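Local coordinates for protein putative sulfatase yidJ (Bacteroides fragilis, PDB 2QZU) that probably hydrolyses sulfate esters, as a member of the metal-dependent sulfatase family, at residues A[303-308]-A[342-347]; A[362-367]-A[382-387]; A[203-208]-A[291-296]. One frame throughout, in Å; residues are numbered along the deposited sequence.

Interaction 1: residues A[303-308]-A[342-347]; sequences FDNTIV and WPDQIK
D304 and D344 are joined by a backbone hydrogen bond between the turn before strand 306-311 and the loop after strand 338-341. The backbone N of D344 donates to the carbonyl O of D304 at 3.0 Å with an N-H...O angle of 158°. D304 sits inside a type I turn from F303 to T306, so the bond grips that turn just before the strand begins. A second hydrogen bond is nearly straight but long and therefore weak: W342 NE1 reaches N305 OD1 at 3.3 Å. The oxygen meets the indole at its edge, in the ring plane, after N305 swings CG anti to its own backbone N (chi1 -165°).

The larger apolar contact uses the same indole. I307 lays CG1 over one face, 4.0 Å from the centroid of the five-membered ring and 26° off its normal, a CH-pi contact; its CD1 runs on to W342 CE3 at 3.9 Å. The opposite face is covered from within its own segment by Q345 CB. In a separate patch, P343 presses CG against F303 CE2 at 3.7 Å, while its CB lies by D304 OD1. The F303 ring also makes a cation-pi contact with K298, which ties the turn back to helix 267-299.

Electrostatics are less comfortable. D304 OD2 and D344 OD1 lie 4.6 Å apart, two like charges, and D344 OD2 comes within 3.4 Å of N305 OD1, another acceptor. K24 forms a salt bridge with D344 OD2 and probably offsets part of this negative charge. The chemistry thus implies a junction between neighbouring strands of the central sheet secured by one backbone bond and a tryptophan clasped on both faces, with the two nearby carboxylates probably eased by K24.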
loop_
_atom_site.group_PDB
_atom_site.type_symbol
_atom_site.label_atom_id
_atom_site.label_comp_id
_atom_site.label_asym_id
_atom_site.label_seq_id
_atom_site.Cartn_x
_atom_site.Cartn_y
_atom_site.Cartn_z
ATOM N N PHE A 303 -15.370 30.655 -20.342
ATOM C CA PHE A 303 -14.175 30.017 -20.878
ATOM C C PHE A 303 -13.345 30.975 -21.725
ATOM O O PHE A 303 -12.120 31.019 -21.603
ATOM C CB PHE A 303 -14.546 28.791 -21.725
ATOM C CG PHE A 303 -13.350 28.046 -22.269
ATOM C CD1 PHE A 303 -12.488 27.366 -21.412
ATOM C CD2 PHE A 303 -13.078 28.037 -23.636
ATOM C CE1 PHE A 303 -11.371 26.694 -21.907
ATOM C CE2 PHE A 303 -11.961 27.368 -24.143
ATOM C CZ PHE A 303 -11.107 26.692 -23.274
ATOM N N ASP A 304 -14.011 31.748 -22.575
ATOM C CA ASP A 304 -13.310 32.672 -23.455
ATOM C C ASP A 304 -12.486 33.749 -22.769
ATOM O O ASP A 304 -11.397 34.084 -23.244
ATOM C CB ASP A 304 -14.286 33.345 -24.425
ATOM C CG ASP A 304 -14.906 32.371 -25.396
ATOM O OD1 ASP A 304 -14.354 31.262 -25.568
ATOM O OD2 ASP A 304 -15.942 32.723 -25.998
ATOM N N ASN A 305 -12.993 34.325 -21.683
ATOM C CA ASN A 305 -12.220 35.366 -21.016
ATOM C C ASN A 305 -11.664 34.912 -19.688
ATOM O O ASN A 305 -11.684 35.644 -18.695
ATOM C CB ASN A 305 -13.035 36.644 -20.816
ATOM C CG ASN A 305 -12.151 37.832 -20.475
ATOM O OD1 ASN A 305 -11.125 38.057 -21.131
ATOM N ND2 ASN A 305 -12.535 38.594 -19.457
ATOM N N THR A 306 -11.177 33.677 -19.686
ATOM C CA THR A 306 -10.576 33.083 -18.508
ATOM C C THR A 306 -9.284 32.427 -18.947
ATOM O O THR A 306 -9.234 31.771 -19.987
ATOM C CB THR A 306 -11.474 31.992 -17.895
ATOM O OG1 THR A 306 -12.666 32.585 -17.371
ATOM C CG2 THR A 306 -10.732 31.254 -16.775
ATOM N N ILE A 307 -8.227 32.632 -18.176
ATOM C CA ILE A 307 -6.963 31.992 -18.489
ATOM C C ILE A 307 -7.034 30.650 -17.774
ATOM O O ILE A 307 -7.169 30.603 -16.553
ATOM C CB ILE A 307 -5.766 32.785 -17.935
ATOM C CG1 ILE A 307 -5.676 34.146 -18.630
ATOM C CG2 ILE A 307 -4.475 31.986 -18.135
ATOM C CD1 ILE A 307 -4.676 35.089 -17.997
ATOM N N VAL A 308 -6.981 29.565 -18.538
ATOM C CA VAL A 308 -7.014 28.230 -17.957
ATOM C C VAL A 308 -5.618 27.649 -18.105
ATOM O O VAL A 308 -5.042 27.659 -19.192
ATOM C CB VAL A 308 -8.028 27.314 -18.677
ATOM C CG1 VAL A 308 -7.975 25.893 -18.087
ATOM C CG2 VAL A 308 -9.425 27.890 -18.538
ATOM N N TRP A 342 -6.735 30.920 -23.456
ATOM C CA TRP A 342 -7.355 32.212 -23.189
ATOM C C TRP A 342 -7.813 32.666 -24.570
ATOM O O TRP A 342 -7.189 33.522 -25.200
ATOM C CB TRP A 342 -6.341 33.206 -22.605
ATOM C CG TRP A 342 -6.968 34.522 -22.204
ATOM C CD1 TRP A 342 -8.304 34.793 -22.089
ATOM C CD2 TRP A 342 -6.284 35.735 -21.860
ATOM N NE1 TRP A 342 -8.494 36.100 -21.696
ATOM C CE2 TRP A 342 -7.270 36.700 -21.548
ATOM C CE3 TRP A 342 -4.931 36.100 -21.783
ATOM C CZ2 TRP A 342 -6.947 38.008 -21.166
ATOM C CZ3 TRP A 342 -4.611 37.402 -21.401
ATOM C CH2 TRP A 342 -5.617 38.339 -21.098
ATOM N N PRO A 343 -8.910 32.070 -25.064
ATOM C CA PRO A 343 -9.487 32.367 -26.377
ATOM C C PRO A 343 -9.572 33.844 -26.749
ATOM O O PRO A 343 -9.221 34.226 -27.862
ATOM C CB PRO A 343 -10.857 31.704 -26.304
ATOM C CG PRO A 343 -10.588 30.505 -25.456
ATOM C CD PRO A 343 -9.745 31.093 -24.341
ATOM N N ASP A 344 -10.030 34.675 -25.819
ATOM C CA ASP A 344 -10.165 36.103 -26.092
ATOM C C ASP A 344 -8.871 36.812 -26.482
ATOM O O ASP A 344 -8.904 37.796 -27.221
ATOM C CB ASP A 344 -10.778 36.820 -24.884
ATOM C CG ASP A 344 -12.297 36.724 -24.849
ATOM O OD1 ASP A 344 -12.886 36.105 -25.762
ATOM O OD2 ASP A 344 -12.901 37.278 -23.906
ATOM N N GLN A 345 -7.731 36.317 -26.010
ATOM C CA GLN A 345 -6.466 36.982 -26.309
ATOM C C GLN A 345 -5.374 36.152 -26.964
ATOM O O GLN A 345 -4.412 36.708 -27.493
ATOM C CB GLN A 345 -5.898 37.601 -25.031
ATOM C CG GLN A 345 -6.643 38.830 -24.559
ATOM C CD GLN A 345 -6.603 39.942 -25.582
ATOM O OE1 GLN A 345 -5.539 40.280 -26.100
ATOM N NE2 GLN A 345 -7.760 40.520 -25.877
ATOM N N ILE A 346 -5.509 34.834 -26.931
ATOM C CA ILE A 346 -4.484 33.978 -27.506
ATOM C C ILE A 346 -4.998 33.034 -28.581
ATOM O O ILE A 346 -5.883 32.213 -28.336
ATOM C CB ILE A 346 -3.796 33.145 -26.406
ATOM C CG1 ILE A 346 -3.244 34.077 -25.326
ATOM C CG2 ILE A 346 -2.666 32.325 -27.001
ATOM C CD1 ILE A 346 -2.654 33.354 -24.134
ATOM N N LYS A 347 -4.434 33.163 -29.778
ATOM C CA LYS A 347 -4.805 32.310 -30.899
ATOM C C LYS A 347 -4.089 30.984 -30.640
ATOM O O LYS A 347 -2.966 30.973 -30.145
ATOM C CB LYS A 347 -4.311 32.933 -32.208
ATOM C CG LYS A 347 -4.915 32.333 -33.469
ATOM C CD LYS A 347 -4.348 33.007 -34.712
ATOM C CE LYS A 347 -5.080 32.569 -35.972
ATOM N NZ LYS A 347 -6.508 33.001 -35.966
#

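Interaction 2: residues A[362-367]-A[382-387]; sequences YPTLLS and FDLSNE
An Asx turn at D383, just ahead of helix 385-390, is the motif through which this helix start meets S367 on helix 361-368. Within the turn, D383 OD1 accepts the backbone N of S385 at 3.1 Å, met nearly in line with the C-O bond. The hydroxyl of S385 donates to the same oxygen at 2.7 Å, from the syn side; it can fold back in this way because OG lies between the backbone N and the carbonyl carbon (chi1 55°).

The other carboxylate oxygen faces the neighbouring helix. S367 OG donates to D383 OD2 at 2.6 Å, also syn and likewise out of the carboxylate plane, by 30°. D383 extends CG anti to its backbone N, and this carries the acid across to S367. Each oxygen of the acid is thereby used, one within its own turn and one across the interface.

One helical turn earlier, T364 receives the main chain at the N-cap residue: L384 N donates to T364 OG1 at 3.0 Å and an angle of 168°. The threonine hydroxyl is also bonded to D360 O, from the residue just before its helix, which fixes its rotation. Its methyl, CG2, lies against S385 N at 3.6 Å. P363 fills the flank of the contact, with CG 3.3 Å from F382 O and CB touching D383 CB. The start of 382-387 is held as well, since D360 OD1 accepts from F382 N.

With three donors around it and the first turn of a helix beside it, the D383 carboxylate is probably stabilised in its ionised form. The chemistry implies that helix 385-390 is set against helix 361-368 mainly by directed hydroxyl, carboxylate and amide bonds, with little apolar packing between them.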
loop_
_atom_site.group_PDB
_atom_site.type_symbol
_atom_site.label_atom_id
_atom_site.label_comp_id
_atom_site.label_asym_id
_atom_site.label_seq_id
_atom_site.Cartn_x
_atom_site.Cartn_y
_atom_site.Cartn_z
ATOM N N TYR A 362 3.758 33.074 -11.439
ATOM C CA TYR A 362 3.370 34.216 -10.603
ATOM C C TYR A 362 3.497 35.520 -11.417
ATOM O O TYR A 362 2.488 36.161 -11.722
ATOM C CB TYR A 362 4.255 34.251 -9.342
ATOM C CG TYR A 362 3.927 35.286 -8.275
ATOM C CD1 TYR A 362 3.636 36.613 -8.606
ATOM C CD2 TYR A 362 4.035 34.959 -6.922
ATOM C CE1 TYR A 362 3.467 37.583 -7.613
ATOM C CE2 TYR A 362 3.875 35.915 -5.930
ATOM C CZ TYR A 362 3.591 37.225 -6.275
ATOM O OH TYR A 362 3.435 38.165 -5.284
ATOM N N PRO A 363 4.726 35.919 -11.802
ATOM C CA PRO A 363 4.811 37.164 -12.576
ATOM C C PRO A 363 4.175 37.078 -13.967
ATOM O O PRO A 363 3.564 38.039 -14.436
ATOM C CB PRO A 363 6.313 37.431 -12.641
ATOM C CG PRO A 363 6.888 36.053 -12.674
ATOM C CD PRO A 363 6.065 35.321 -11.626
ATOM N N THR A 364 4.314 35.927 -14.616
ATOM C CA THR A 364 3.759 35.738 -15.954
ATOM C C THR A 364 2.243 35.922 -16.000
ATOM O O THR A 364 1.735 36.702 -16.807
ATOM C CB THR A 364 4.132 34.344 -16.511
ATOM O OG1 THR A 364 5.561 34.219 -16.550
ATOM C CG2 THR A 364 3.580 34.156 -17.925
ATOM N N LEU A 365 1.516 35.219 -15.133
ATOM C CA LEU A 365 0.058 35.335 -15.121
ATOM C C LEU A 365 -0.403 36.726 -14.690
ATOM O O LEU A 365 -1.285 37.313 -15.312
ATOM C CB LEU A 365 -0.555 34.273 -14.202
ATOM C CG LEU A 365 -0.459 32.823 -14.702
ATOM C CD1 LEU A 365 -0.866 31.861 -13.591
ATOM C CD2 LEU A 365 -1.359 32.642 -15.921
ATOM N N LEU A 366 0.202 37.258 -13.634
ATOM C CA LEU A 366 -0.183 38.580 -13.151
ATOM C C LEU A 366 -0.052 39.649 -14.235
ATOM O O LEU A 366 -0.937 40.489 -14.386
ATOM C CB LEU A 366 0.659 38.959 -11.930
ATOM C CG LEU A 366 -0.063 39.081 -10.582
ATOM C CD1 LEU A 366 -1.142 38.026 -10.446
ATOM C CD2 LEU A 366 0.958 38.972 -9.455
ATOM N N SER A 367 1.051 39.624 -14.981
ATOM C CA SER A 367 1.247 40.602 -16.051
ATOM C C SER A 367 0.231 40.355 -17.168
ATOM O O SER A 367 -0.337 41.299 -17.713
ATOM C CB SER A 367 2.674 40.522 -16.611
ATOM O OG SER A 367 3.618 41.056 -15.694
ATOM N N PHE A 382 10.969 34.453 -13.741
ATOM C CA PHE A 382 10.788 35.110 -15.038
ATOM C C PHE A 382 9.365 35.529 -15.404
ATOM O O PHE A 382 8.424 34.747 -15.274
ATOM C CB PHE A 382 11.311 34.219 -16.173
ATOM C CG PHE A 382 12.773 33.877 -16.072
ATOM C CD1 PHE A 382 13.188 32.726 -15.403
ATOM C CD2 PHE A 382 13.732 34.689 -16.671
ATOM C CE1 PHE A 382 14.538 32.389 -15.333
ATOM C CE2 PHE A 382 15.085 34.361 -16.606
ATOM C CZ PHE A 382 15.490 33.207 -15.939
ATOM N N ASP A 383 9.220 36.771 -15.865
ATOM C CA ASP A 383 7.930 37.286 -16.313
ATOM C C ASP A 383 7.951 37.013 -17.814
ATOM O O ASP A 383 8.561 37.759 -18.583
ATOM C CB ASP A 383 7.818 38.795 -16.074
ATOM C CG ASP A 383 6.503 39.371 -16.577
ATOM O OD1 ASP A 383 5.848 38.728 -17.426
ATOM O OD2 ASP A 383 6.130 40.480 -16.134
ATOM N N LEU A 384 7.288 35.941 -18.226
ATOM C CA LEU A 384 7.272 35.555 -19.631
ATOM C C LEU A 384 5.933 35.858 -20.296
ATOM O O LEU A 384 5.567 35.226 -21.286
ATOM C CB LEU A 384 7.577 34.055 -19.743
ATOM C CG LEU A 384 8.910 33.591 -19.138
ATOM C CD1 LEU A 384 8.959 32.072 -19.070
ATOM C CD2 LEU A 384 10.058 34.132 -19.968
ATOM N N SER A 385 5.215 36.835 -19.759
ATOM C CA SER A 385 3.905 37.194 -20.293
ATOM C C SER A 385 3.893 37.509 -21.789
ATOM O O SER A 385 3.001 37.059 -22.517
ATOM C CB SER A 385 3.328 38.375 -19.505
ATOM O OG SER A 385 4.219 39.475 -19.506
ATOM N N ASN A 386 4.873 38.277 -22.254
ATOM C CA ASN A 386 4.928 38.631 -23.668
ATOM C C ASN A 386 5.157 37.397 -24.531
ATOM O O ASN A 386 4.499 37.211 -25.560
ATOM C CB ASN A 386 6.034 39.657 -23.922
ATOM C CG ASN A 386 6.070 40.116 -25.364
ATOM O OD1 ASN A 386 6.963 39.746 -26.127
ATOM N ND2 ASN A 386 5.081 40.912 -25.752
ATOM N N GLU A 387 6.100 36.560 -24.105
ATOM C CA GLU A 387 6.422 35.327 -24.813
ATOM C C GLU A 387 5.190 34.422 -24.895
ATOM O O GLU A 387 4.892 33.859 -25.947
ATOM C CB GLU A 387 7.550 34.582 -24.093
ATOM C CG GLU A 387 8.941 35.215 -24.174
ATOM C CD GLU A 387 9.070 36.521 -23.406
ATOM O OE1 GLU A 387 8.348 36.718 -22.405
ATOM O OE2 GLU A 387 9.922 37.349 -23.795
#

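Interaction 3: residues A[203-208]-A[291-296]; sequences YEASKA and GRIIEA
R292 reaches from helix 267-299 to A205 and S206 of helix 200-213. Its CB points toward the other helix; from there the chain runs through CG and CD to NE, and a bend at chi3 (58°) brings the guanidinium alongside residues 205 and 206. CZ then comes 4.1 Å from A205 CB, which lies over one face of the group. NH1 comes 3.7 Å from A205 CB and finds its polar partners just beyond the two segments, at N289 OD1 and the carbonyl O of E202. NH2, the last atom, donates to S206 OG at 2.7 Å with an angle of 165°; the serine oxygen sits at the guanidinium edge, close to its plane. S206 OG in turn bonds to E202 O, so serine and arginine share that carbonyl.

Beneath this polar edge the helices meet through small side chains. A205 CB lies 4.1 Å from I293 CG1, and A208 CB is 4.1 Å from I293 CD1. The local axes run almost parallel, 7° apart, and approach to 9.1 Å. Both helices rest on strand 222-228, A208 touching L224 and V226, and I293 touching M228.

The alanines admit the isoleucine between neighbouring helices of one layer, while S206, N289 and the E202 carbonyl give the arginine directed acceptors. The chemistry implies an interface apolar toward the sheet and pinned along its outer edge by one charged side chain.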
loop_
_atom_site.group_PDB
_atom_site.type_symbol
_atom_site.label_atom_id
_atom_site.label_comp_id
_atom_site.label_asym_id
_atom_site.label_seq_id
_atom_site.Cartn_x
_atom_site.Cartn_y
_atom_site.Cartn_z
ATOM N N TYR A 203 -14.428 14.390 -6.858
ATOM C CA TYR A 203 -15.019 15.283 -5.868
ATOM C C TYR A 203 -14.551 16.712 -6.110
ATOM O O TYR A 203 -15.347 17.652 -6.119
ATOM C CB TYR A 203 -14.617 14.847 -4.458
ATOM C CG TYR A 203 -15.120 15.770 -3.365
ATOM C CD1 TYR A 203 -16.476 15.829 -3.034
ATOM C CD2 TYR A 203 -14.235 16.586 -2.662
ATOM C CE1 TYR A 203 -16.933 16.682 -2.029
ATOM C CE2 TYR A 203 -14.678 17.435 -1.662
ATOM C CZ TYR A 203 -16.021 17.481 -1.348
ATOM O OH TYR A 203 -16.442 18.337 -0.362
ATOM N N GLU A 204 -13.249 16.866 -6.309
ATOM C CA GLU A 204 -12.678 18.179 -6.548
ATOM C C GLU A 204 -13.281 18.847 -7.775
ATOM O O GLU A 204 -13.600 20.033 -7.742
ATOM C CB GLU A 204 -11.158 18.056 -6.662
ATOM C CG GLU A 204 -10.515 17.794 -5.307
ATOM C CD GLU A 204 -9.211 17.027 -5.389
ATOM O OE1 GLU A 204 -8.695 16.832 -6.511
ATOM O OE2 GLU A 204 -8.701 16.621 -4.320
ATOM N N ALA A 205 -13.450 18.092 -8.855
ATOM C CA ALA A 205 -14.042 18.645 -10.064
ATOM C C ALA A 205 -15.496 19.042 -9.793
ATOM O O ALA A 205 -15.978 20.048 -10.311
ATOM C CB ALA A 205 -13.966 17.631 -11.208
ATOM N N SER A 206 -16.197 18.256 -8.978
ATOM C CA SER A 206 -17.583 18.581 -8.656
ATOM C C SER A 206 -17.674 19.879 -7.861
ATOM O O SER A 206 -18.563 20.693 -8.099
ATOM C CB SER A 206 -18.240 17.451 -7.865
ATOM O OG SER A 206 -18.438 16.323 -8.691
ATOM N N LYS A 207 -16.750 20.077 -6.922
ATOM C CA LYS A 207 -16.759 21.299 -6.123
ATOM C C LYS A 207 -16.314 22.492 -6.970
ATOM O O LYS A 207 -16.769 23.616 -6.758
ATOM C CB LYS A 207 -15.845 21.157 -4.901
ATOM C CG LYS A 207 -16.230 20.023 -3.951
ATOM C CD LYS A 207 -17.674 20.125 -3.459
ATOM C CE LYS A 207 -17.894 21.339 -2.565
ATOM N NZ LYS A 207 -19.285 21.388 -2.023
ATOM N N ALA A 208 -15.420 22.248 -7.927
ATOM C CA ALA A 208 -14.949 23.319 -8.805
ATOM C C ALA A 208 -16.104 23.774 -9.694
ATOM O O ALA A 208 -16.241 24.958 -9.989
ATOM C CB ALA A 208 -13.788 22.830 -9.665
ATOM N N GLY A 291 -11.868 17.716 -17.955
ATOM C CA GLY A 291 -12.868 17.937 -18.987
ATOM C C GLY A 291 -14.173 18.449 -18.400
ATOM O O GLY A 291 -14.849 19.291 -18.999
ATOM N N ARG A 292 -14.535 17.941 -17.225
ATOM C CA ARG A 292 -15.761 18.367 -16.556
ATOM C C ARG A 292 -15.679 19.847 -16.175
ATOM O O ARG A 292 -16.649 20.595 -16.313
ATOM C CB ARG A 292 -15.991 17.532 -15.297
ATOM C CG ARG A 292 -16.247 16.054 -15.549
ATOM C CD ARG A 292 -16.369 15.323 -14.220
ATOM N NE ARG A 292 -17.443 15.873 -13.398
ATOM C CZ ARG A 292 -17.523 15.734 -12.076
ATOM N NH1 ARG A 292 -16.584 15.066 -11.417
ATOM N NH2 ARG A 292 -18.549 16.251 -11.413
ATOM N N ILE A 293 -14.514 20.269 -15.689
ATOM C CA ILE A 293 -14.317 21.665 -15.296
ATOM C C ILE A 293 -14.388 22.589 -16.509
ATOM O O ILE A 293 -15.034 23.642 -16.465
ATOM C CB ILE A 293 -12.957 21.850 -14.581
ATOM C CG1 ILE A 293 -12.933 21.012 -13.298
ATOM C CG2 ILE A 293 -12.724 23.330 -14.257
ATOM C CD1 ILE A 293 -11.566 20.962 -12.614
ATOM N N ILE A 294 -13.731 22.196 -17.596
ATOM C CA ILE A 294 -13.741 22.998 -18.810
ATOM C C ILE A 294 -15.173 23.143 -19.315
ATOM O O ILE A 294 -15.590 24.228 -19.719
ATOM C CB ILE A 294 -12.886 22.348 -19.920
ATOM C CG1 ILE A 294 -11.427 22.256 -19.470
ATOM C CG2 ILE A 294 -12.999 23.155 -21.209
ATOM C CD1 ILE A 294 -10.828 23.573 -19.029
ATOM N N GLU A 295 -15.926 22.048 -19.275
ATOM C CA GLU A 295 -17.313 22.067 -19.734
ATOM C C GLU A 295 -18.150 23.041 -18.913
ATOM O O GLU A 295 -19.025 23.719 -19.450
ATOM C CB GLU A 295 -17.926 20.665 -19.651
ATOM C CG GLU A 295 -19.333 20.577 -20.218
ATOM C CD GLU A 295 -19.898 19.170 -20.168
ATOM O OE1 GLU A 295 -19.271 18.256 -20.745
ATOM O OE2 GLU A 295 -20.971 18.978 -19.556
ATOM N N ALA A 296 -17.881 23.110 -17.612
ATOM C CA ALA A 296 -18.611 24.020 -16.735
ATOM C C ALA A 296 -18.298 25.457 -17.134
ATOM O O ALA A 296 -19.186 26.314 -17.154
ATOM C CB ALA A 296 -18.225 23.779 -15.279
#

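In the fold
Along the chain the contacts close in series: interaction 3, then interaction 1, then interaction 2. Interaction 1 touches both of the others, its centre about 18 Å from that of interaction 3 and about 15 Å from that of interaction 2, whereas the centres of 2 and 3 are about 26 Å apart, with nearest atoms about 13 Å apart. Helix 267-299 leads directly into strand 306-311, and F303 and V308 pack on I294 of that helix. I307, the residue before V308, instead meets L365 of helix 361-368. Neighbouring strand residues thus serve different helices, which fits the layered alpha/beta architecture of sulfatases and their alkaline phosphatase relatives, with helices packed about a central mixed sheet.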